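Beta-glycosidase (Bacteroides caccae, PDB 6T2R) probably hydrolyses mucin O-glycans from within the chain as a family 16 glycoside hydrolase, helping a gut bacterium to begin mucin breakdown. Local coordinates at residues 60-66 with 92-96; 232-236 with 249-255. All blocks are in the same frame, centred on the assembly; numbering follows the deposited sequence.

Interaction 1. Residues 60-66 with 92-96; sequences TQSFDDR and YLTGG
Thr60 and Thr94 are joined twice, by backbone and by side chain, fastening the loop between strands 48-49 and 68-71 to strand 92-98 of the family 16 beta-sandwich. In the backbone bond Thr94 N donates to Thr60 O at 2.8 Å, with an N-H...O angle of 163°. The same oxygen also receives a CA-H...O contact from Leu93 CA at 3.3 Å. One bridge, between Gln61 and Thr94, lends the loop a brief strand-like register.

The second link is a hydroxyl pair: OG1 of Thr60 lies 2.7 Å from OG1 of Thr94. Chi1 values of 55° and 62° place each hydroxyl between its own backbone N and carbonyl carbon, which turns the two OG1 atoms to one another. Gln61 NE2 comes within 3.2 Å of Thr94 OG1, but the angle is too poor for a bond; this amide donates instead to the carbonyls of Met234 and Trp57.

Leu93 CD2 makes apolar contact with Ser62 CB at 4.0 Å, and its CD1 methyl touches the Asp64 carboxylate.

From Ser62 to Arg66 the loop braces itself. Ser62 OG accepts from Asp64 N (an ST turn), and Asp64 OD1 from Arg66 N (an Asx turn). Arg66 grips both carboxylate oxygens of Asp64 side-on through NE and NH2.

Chemically, paired polar groups tie the Thr60 end to the strand; the other end relies on its own turns and salt bridge, helped by Arg49, Tyr68 and Asp83.

Interaction 2. Residues 232-236 with 249-255; sequences IDMQL and LPVEMEV
Leu236 and Leu249 reach toward each other tip to tip, with Leu236 CD1 4.1 Å from Leu249 CD1, and this begins a row of mainly apolar contacts. The two segments run 170° apart in direction, yet their backbones are too distant for pairing: even Met234 CA and Met253 CA are 7.0 Å apart. Side chains bridge the gap, meeting one another and, for the methionines, the opposing backbone.

Thioether contacts fill the middle. Met234 bends at chi2 (52°) and chi3 (69°), which folds its CE against the opposing backbone, 3.7 Å from Met253 N. Its SD meets Val251 CG1 at 4.1 Å, the two side chains crossing at about a right angle. The two methionines also touch, Met234 CE lying 4.0 Å from Met253 CG, and Met253 SD reaches back to within 3.8 Å of Asp233 C.

Aliphatic groups close the far end, where Ile232 CG2 touches Val255 CG2 at 4.1 Å and Met253 CE at 4.2 Å. Asp233 points the other way and binds Trp127.

This is packing between two strands and the loops continuing from them, as in the interior of the family 16 beta-sandwich. Strand 228-233 lies between strands 92-98 and 125-130; strand 251-263 pairs with 74-81 and 108-116, and Val112 of the latter strand touches both Ile232 and Val255.

In the fold
Interaction 1 and interaction 2 have centres about 10 Å apart, on the same side of the chain's centre, and follow one another in sequence. Strand 92-98, which carries part of interaction 1, is an antiparallel neighbour of strand 228-233, which carries part of interaction 2. Met234 is the main junction: its N lies 2.9 Å from Gly95 O, a probable hydrogen bond, and its O lies 3.0 Å from Gln61 NE2, another. Strand 74-81 pairs with both 92-98 and 251-263, connecting the strands of the two contacts. Polar loop attachment and apolar interior packing thus meet chiefly around Met234, linking the 60-66 loop to the sandwich core.

Interaction 1. Residues 60-66 with 92-96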
ATOM      1  N   THR A  60      14.806  -3.483  -5.123  1.00 32.41           N
ATOM      2  CA  THR A  60      15.696  -2.885  -4.105  1.00 33.47           C
ATOM      3  C   THR A  60      15.409  -3.498  -2.737  1.00 31.53           C
ATOM      4  O   THR A  60      16.119  -3.115  -1.757  1.00 34.40           O
ATOM      5  CB  THR A  60      15.464  -1.374  -4.131  1.00 34.54           C
ATOM      6  OG1 THR A  60      14.056  -1.156  -3.935  1.00 30.92           O
ATOM      7  CG2 THR A  60      15.954  -0.762  -5.429  1.00 33.34           C
ATOM      8  N   GLN A  61      14.373  -4.349  -2.659  1.00 31.55           N
ATOM      9  CA  GLN A  61      13.799  -4.793  -1.361  1.00 31.20           C
ATOM     10  C   GLN A  61      14.897  -5.585  -0.679  1.00 32.16           C
ATOM     11  O   GLN A  61      15.643  -6.263  -1.420  1.00 31.04           O
ATOM     12  CB  GLN A  61      12.507  -5.568  -1.577  1.00 30.07           C
ATOM     13  CG  GLN A  61      11.404  -4.707  -2.195  1.00 32.53           C
ATOM     14  CD  GLN A  61      10.911  -3.529  -1.364  1.00 31.57           C
ATOM     15  OE1 GLN A  61      10.870  -3.586  -0.132  1.00 26.85           O
ATOM     16  NE2 GLN A  61      10.532  -2.447  -2.042  1.00 23.57           N
ATOM     17  N   SER A  62      15.060  -5.407   0.625  1.00 31.88           N
ATOM     18  CA  SER A  62      16.295  -5.833   1.352  1.00 30.70           C
ATOM     19  C   SER A  62      15.968  -6.249   2.781  1.00 31.66           C
ATOM     20  O   SER A  62      15.064  -5.631   3.395  1.00 33.62           O
ATOM     21  CB  SER A  62      17.303  -4.740   1.340  1.00 29.44           C
ATOM     22  OG  SER A  62      18.371  -5.012   2.211  1.00 27.09           O
ATOM     23  N   PHE A  63      16.708  -7.233   3.295  1.00 32.16           N
ATOM     24  CA  PHE A  63      16.656  -7.656   4.721  1.00 35.05           C
ATOM     25  C   PHE A  63      17.654  -6.830   5.543  1.00 33.04           C
ATOM     26  O   PHE A  63      17.668  -6.952   6.753  1.00 30.27           O
ATOM     27  CB  PHE A  63      16.886  -9.161   4.864  1.00 36.60           C
ATOM     28  CG  PHE A  63      15.764 -10.013   4.319  1.00 40.12           C
ATOM     29  CD1 PHE A  63      14.504  -9.483   4.077  1.00 39.37           C
ATOM     30  CD2 PHE A  63      15.972 -11.352   4.046  1.00 39.36           C
ATOM     31  CE1 PHE A  63      13.488 -10.274   3.568  1.00 42.37           C
ATOM     32  CE2 PHE A  63      14.947 -12.143   3.550  1.00 43.90           C
ATOM     33  CZ  PHE A  63      13.707 -11.604   3.316  1.00 41.65           C
ATOM     34  N   ASP A  64      18.384  -5.915   4.916  1.00 33.31           N
ATOM     35  CA  ASP A  64      19.399  -5.074   5.608  1.00 33.17           C
ATOM     36  C   ASP A  64      18.748  -4.244   6.718  1.00 31.53           C
ATOM     37  O   ASP A  64      17.870  -3.416   6.407  1.00 29.44           O
ATOM     38  CB  ASP A  64      20.133  -4.137   4.639  1.00 34.16           C
ATOM     39  CG  ASP A  64      21.452  -3.710   5.233  1.00 39.15           C
ATOM     40  OD1 ASP A  64      21.448  -3.288   6.424  1.00 43.10           O
ATOM     41  OD2 ASP A  64      22.476  -3.860   4.533  1.00 39.00           O
ATOM     42  N   ASP A  65      19.267  -4.363   7.943  1.00 34.28           N
ATOM     43  CA  ASP A  65      18.767  -3.635   9.139  1.00 34.80           C
ATOM     44  C   ASP A  65      18.839  -2.125   8.921  1.00 31.23           C
ATOM     45  O   ASP A  65      18.073  -1.380   9.545  1.00 30.16           O
ATOM     46  CB  ASP A  65      19.535  -4.036  10.392  1.00 36.71           C
ATOM     47  CG  ASP A  65      19.164  -5.412  10.882  1.00 39.96           C
ATOM     48  OD1 ASP A  65      18.038  -5.848  10.589  1.00 37.61           O
ATOM     49  OD2 ASP A  65      20.002  -6.036  11.559  1.00 40.35           O
ATOM     50  N   ARG A  66      19.702  -1.672   8.044  1.00 28.99           N
ATOM     51  CA  ARG A  66      19.840  -0.220   7.796  1.00 30.33           C
ATOM     52  C   ARG A  66      18.628   0.312   7.028  1.00 30.97           C
ATOM     53  O   ARG A  66      18.592   1.533   6.791  1.00 32.07           O
ATOM     54  CB  ARG A  66      21.147   0.062   7.062  1.00 33.48           C
ATOM     55  CG  ARG A  66      22.393  -0.122   7.925  1.00 34.29           C
ATOM     56  CD  ARG A  66      23.652  -0.007   7.092  1.00 35.41           C
ATOM     57  NE  ARG A  66      23.596  -1.028   6.056  1.00 46.38           N
ATOM     58  CZ  ARG A  66      24.382  -1.113   4.970  1.00 55.31           C
ATOM     59  NH1 ARG A  66      25.337  -0.226   4.728  1.00 52.09           N
ATOM     60  NH2 ARG A  66      24.208  -2.106   4.112  1.00 52.10           N
ATOM     61  N   TYR A  92      20.616   0.342  -5.066  1.00 36.66           N
ATOM     62  CA  TYR A  92      19.901   0.947  -3.917  1.00 33.96           C
ATOM     63  C   TYR A  92      19.164  -0.147  -3.159  1.00 31.42           C
ATOM     64  O   TYR A  92      18.771  -1.152  -3.787  1.00 31.50           O
ATOM     65  CB  TYR A  92      18.937   2.015  -4.412  1.00 33.90           C
ATOM     66  CG  TYR A  92      19.605   3.077  -5.231  1.00 33.57           C
ATOM     67  CD1 TYR A  92      20.293   4.098  -4.615  1.00 37.56           C
ATOM     68  CD2 TYR A  92      19.533   3.087  -6.611  1.00 36.15           C
ATOM     69  CE1 TYR A  92      20.924   5.095  -5.339  1.00 38.08           C
ATOM     70  CE2 TYR A  92      20.141   4.091  -7.355  1.00 35.28           C
ATOM     71  CZ  TYR A  92      20.867   5.081  -6.717  1.00 37.66           C
ATOM     72  OH  TYR A  92      21.484   6.097  -7.399  1.00 43.45           O
ATOM     73  N   LEU A  93      19.026   0.047  -1.850  1.00 30.59           N
ATOM     74  CA  LEU A  93      18.346  -0.868  -0.896  1.00 33.05           C
ATOM     75  C   LEU A  93      17.148  -0.143  -0.258  1.00 35.99           C
ATOM     76  O   LEU A  93      17.323   1.031   0.204  1.00 35.04           O
ATOM     77  CB  LEU A  93      19.333  -1.295   0.185  1.00 34.08           C
ATOM     78  CG  LEU A  93      20.567  -2.025  -0.320  1.00 36.91           C
ATOM     79  CD1 LEU A  93      21.482  -2.365   0.850  1.00 35.32           C
ATOM     80  CD2 LEU A  93      20.171  -3.286  -1.097  1.00 38.65           C
ATOM     81  N   THR A  94      15.980  -0.796  -0.223  1.00 30.88           N
ATOM     82  CA  THR A  94      14.770  -0.210   0.402  1.00 30.61           C
ATOM     83  C   THR A  94      14.187  -1.215   1.387  1.00 28.59           C
ATOM     84  O   THR A  94      14.384  -2.442   1.196  1.00 29.81           O
ATOM     85  CB  THR A  94      13.716   0.221  -0.631  1.00 30.34           C
ATOM     86  OG1 THR A  94      13.302  -0.951  -1.350  1.00 27.63           O
ATOM     87  CG2 THR A  94      14.215   1.312  -1.553  1.00 28.86           C
ATOM     88  N   GLY A  95      13.530  -0.689   2.418  1.00 25.39           N
ATOM     89  CA  GLY A  95      12.801  -1.491   3.418  1.00 25.56           C
ATOM     90  C   GLY A  95      11.325  -1.531   3.069  1.00 27.18           C
ATOM     91  O   GLY A  95      10.803  -0.522   2.520  1.00 27.69           O
ATOM     92  N   GLY A  96      10.696  -2.672   3.344  1.00 26.74           N
ATOM     93  CA  GLY A  96       9.263  -2.932   3.154  1.00 26.28           C
ATOM     94  C   GLY A  96       8.785  -4.033   4.081  1.00 27.31           C
ATOM     95  O   GLY A  96       9.594  -4.924   4.417  1.00 25.18           O
TER

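Interaction 2. Residues 232-236 with 249-255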
ATOM      1  N   ILE A 232       3.538  -2.169   2.654  1.00 22.90           N
ATOM      2  CA  ILE A 232       4.016  -0.787   2.938  1.00 24.12           C
ATOM      3  C   ILE A 232       5.520  -0.799   2.696  1.00 24.49           C
ATOM      4  O   ILE A 232       6.199  -1.612   3.363  1.00 26.60           O
ATOM      5  CB  ILE A 232       3.697  -0.332   4.373  1.00 24.41           C
ATOM      6  CG1 ILE A 232       2.205  -0.458   4.682  1.00 24.34           C
ATOM      7  CG2 ILE A 232       4.206   1.094   4.541  1.00 27.20           C
ATOM      8  CD1 ILE A 232       1.813  -0.226   6.118  1.00 25.63           C
ATOM      9  N   ASP A 233       6.023  -0.033   1.730  1.00 21.80           N
ATOM     10  CA  ASP A 233       7.442  -0.242   1.370  1.00 26.11           C
ATOM     11  C   ASP A 233       7.969   0.967   0.626  1.00 25.93           C
ATOM     12  O   ASP A 233       7.244   1.529  -0.211  1.00 27.84           O
ATOM     13  CB  ASP A 233       7.624  -1.536   0.555  1.00 29.60           C
ATOM     14  CG  ASP A 233       6.980  -1.477  -0.824  1.00 27.61           C
ATOM     15  OD1 ASP A 233       5.734  -1.566  -0.903  1.00 26.65           O
ATOM     16  OD2 ASP A 233       7.730  -1.271  -1.794  1.00 30.13           O
ATOM     17  N   MET A 234       9.191   1.342   0.988  1.00 27.33           N
ATOM     18  CA  MET A 234      10.020   2.306   0.256  1.00 26.47           C
ATOM     19  C   MET A 234      10.444   1.624  -1.044  1.00 26.72           C
ATOM     20  O   MET A 234      10.606   0.369  -1.082  1.00 25.56           O
ATOM     21  CB  MET A 234      11.239   2.724   1.085  1.00 30.41           C
ATOM     22  CG  MET A 234      12.142   3.749   0.409  1.00 27.21           C
ATOM     23  SD  MET A 234      11.286   5.197  -0.201  1.00 30.46           S
ATOM     24  CE  MET A 234      10.799   6.005   1.324  1.00 31.63           C
ATOM     25  N   GLN A 235      10.581   2.449  -2.069  1.00 23.54           N
ATOM     26  CA  GLN A 235      10.880   2.037  -3.446  1.00 25.46           C
ATOM     27  C   GLN A 235      11.793   3.129  -4.007  1.00 25.47           C
ATOM     28  O   GLN A 235      11.569   4.343  -3.695  1.00 25.21           O
ATOM     29  CB  GLN A 235       9.569   1.856  -4.232  1.00 23.18           C
ATOM     30  CG  GLN A 235       8.724   0.708  -3.716  1.00 24.96           C
ATOM     31  CD  GLN A 235       7.376   0.519  -4.376  1.00 25.52           C
ATOM     32  OE1 GLN A 235       6.912   1.308  -5.200  1.00 26.99           O
ATOM     33  NE2 GLN A 235       6.712  -0.518  -3.950  1.00 20.30           N
ATOM     34  N   LEU A 236      12.783   2.717  -4.797  1.00 28.89           N
ATOM     35  CA  LEU A 236      13.749   3.646  -5.448  1.00 33.05           C
ATOM     36  C   LEU A 236      13.981   3.234  -6.908  1.00 31.47           C
ATOM     37  O   LEU A 236      14.386   2.068  -7.137  1.00 32.56           O
ATOM     38  CB  LEU A 236      15.066   3.629  -4.659  1.00 35.55           C
ATOM     39  CG  LEU A 236      15.080   4.436  -3.362  1.00 37.49           C
ATOM     40  CD1 LEU A 236      16.390   4.200  -2.599  1.00 37.71           C
ATOM     41  CD2 LEU A 236      14.870   5.920  -3.639  1.00 36.90           C
ATOM     42  N   LEU A 249      19.582  10.775  -0.878  1.00 33.71           N
ATOM     43  CA  LEU A 249      19.557   9.623   0.055  1.00 35.21           C
ATOM     44  C   LEU A 249      20.488   9.882   1.239  1.00 37.35           C
ATOM     45  O   LEU A 249      21.424  10.663   1.139  1.00 38.30           O
ATOM     46  CB  LEU A 249      19.961   8.362  -0.707  1.00 35.02           C
ATOM     47  CG  LEU A 249      19.167   8.109  -1.988  1.00 32.63           C
ATOM     48  CD1 LEU A 249      19.529   6.760  -2.566  1.00 35.40           C
ATOM     49  CD2 LEU A 249      17.672   8.189  -1.757  1.00 31.69           C
ATOM     50  N   PRO A 250      20.240   9.224   2.396  1.00 36.49           N
ATOM     51  CA  PRO A 250      19.124   8.284   2.542  1.00 32.09           C
ATOM     52  C   PRO A 250      17.768   9.004   2.642  1.00 33.50           C
ATOM     53  O   PRO A 250      17.721  10.207   2.866  1.00 30.82           O
ATOM     54  CB  PRO A 250      19.472   7.549   3.841  1.00 33.15           C
ATOM     55  CG  PRO A 250      20.170   8.601   4.661  1.00 31.87           C
ATOM     56  CD  PRO A 250      21.004   9.349   3.642  1.00 36.37           C
ATOM     57  N   VAL A 251      16.684   8.266   2.400  1.00 34.20           N
ATOM     58  CA  VAL A 251      15.304   8.811   2.467  1.00 29.84           C
ATOM     59  C   VAL A 251      14.462   7.858   3.311  1.00 29.40           C
ATOM     60  O   VAL A 251      14.746   6.627   3.309  1.00 28.76           O
ATOM     61  CB  VAL A 251      14.751   9.040   1.058  1.00 31.33           C
ATOM     62  CG1 VAL A 251      14.425   7.727   0.357  1.00 33.92           C
ATOM     63  CG2 VAL A 251      13.554   9.970   1.099  1.00 32.34           C
ATOM     64  N   GLU A 252      13.511   8.422   4.053  1.00 29.45           N
ATOM     65  CA  GLU A 252      12.591   7.635   4.908  1.00 30.74           C
ATOM     66  C   GLU A 252      11.128   7.919   4.566  1.00 28.11           C
ATOM     67  O   GLU A 252      10.826   8.962   3.972  1.00 26.82           O
ATOM     68  CB  GLU A 252      12.677   7.981   6.391  1.00 31.02           C
ATOM     69  CG  GLU A 252      13.991   8.511   6.834  1.00 36.29           C
ATOM     70  CD  GLU A 252      13.998   8.694   8.332  1.00 34.75           C
ATOM     71  OE1 GLU A 252      14.934   8.206   8.956  1.00 44.10           O
ATOM     72  OE2 GLU A 252      13.020   9.222   8.861  1.00 30.91           O
ATOM     73  N   MET A 253      10.280   6.959   4.911  1.00 27.26           N
ATOM     74  CA  MET A 253       8.828   7.158   5.112  1.00 31.18           C
ATOM     75  C   MET A 253       8.598   6.737   6.551  1.00 28.60           C
ATOM     76  O   MET A 253       9.282   5.800   6.999  1.00 27.71           O
ATOM     77  CB  MET A 253       7.952   6.323   4.180  1.00 30.35           C
ATOM     78  CG  MET A 253       8.262   4.839   4.196  1.00 35.73           C
ATOM     79  SD  MET A 253       7.241   3.853   3.041  1.00 41.29           S
ATOM     80  CE  MET A 253       5.687   4.757   3.174  1.00 30.91           C
ATOM     81  N   GLU A 254       7.758   7.480   7.251  1.00 29.68           N
ATOM     82  CA  GLU A 254       7.414   7.227   8.673  1.00 30.84           C
ATOM     83  C   GLU A 254       5.957   6.816   8.721  1.00 28.62           C
ATOM     84  O   GLU A 254       5.107   7.533   8.151  1.00 25.00           O
ATOM     85  CB  GLU A 254       7.609   8.490   9.512  1.00 32.15           C
ATOM     86  CG  GLU A 254       8.813   9.293   9.081  1.00 31.69           C
ATOM     87  CD  GLU A 254       8.933  10.628   9.775  1.00 30.13           C
ATOM     88  OE1 GLU A 254       9.036  10.620  11.015  1.00 34.00           O
ATOM     89  OE2 GLU A 254       8.948  11.665   9.052  1.00 32.11           O
ATOM     90  N   VAL A 255       5.690   5.723   9.410  1.00 28.59           N
ATOM     91  CA  VAL A 255       4.314   5.199   9.541  1.00 29.86           C
ATOM     92  C   VAL A 255       3.915   5.222  11.014  1.00 32.15           C
ATOM     93  O   VAL A 255       4.502   4.477  11.832  1.00 31.10           O
ATOM     94  CB  VAL A 255       4.217   3.804   8.923  1.00 29.74           C
ATOM     95  CG1 VAL A 255       2.777   3.348   8.820  1.00 27.97           C
ATOM     96  CG2 VAL A 255       4.908   3.768   7.564  1.00 29.10           C
TER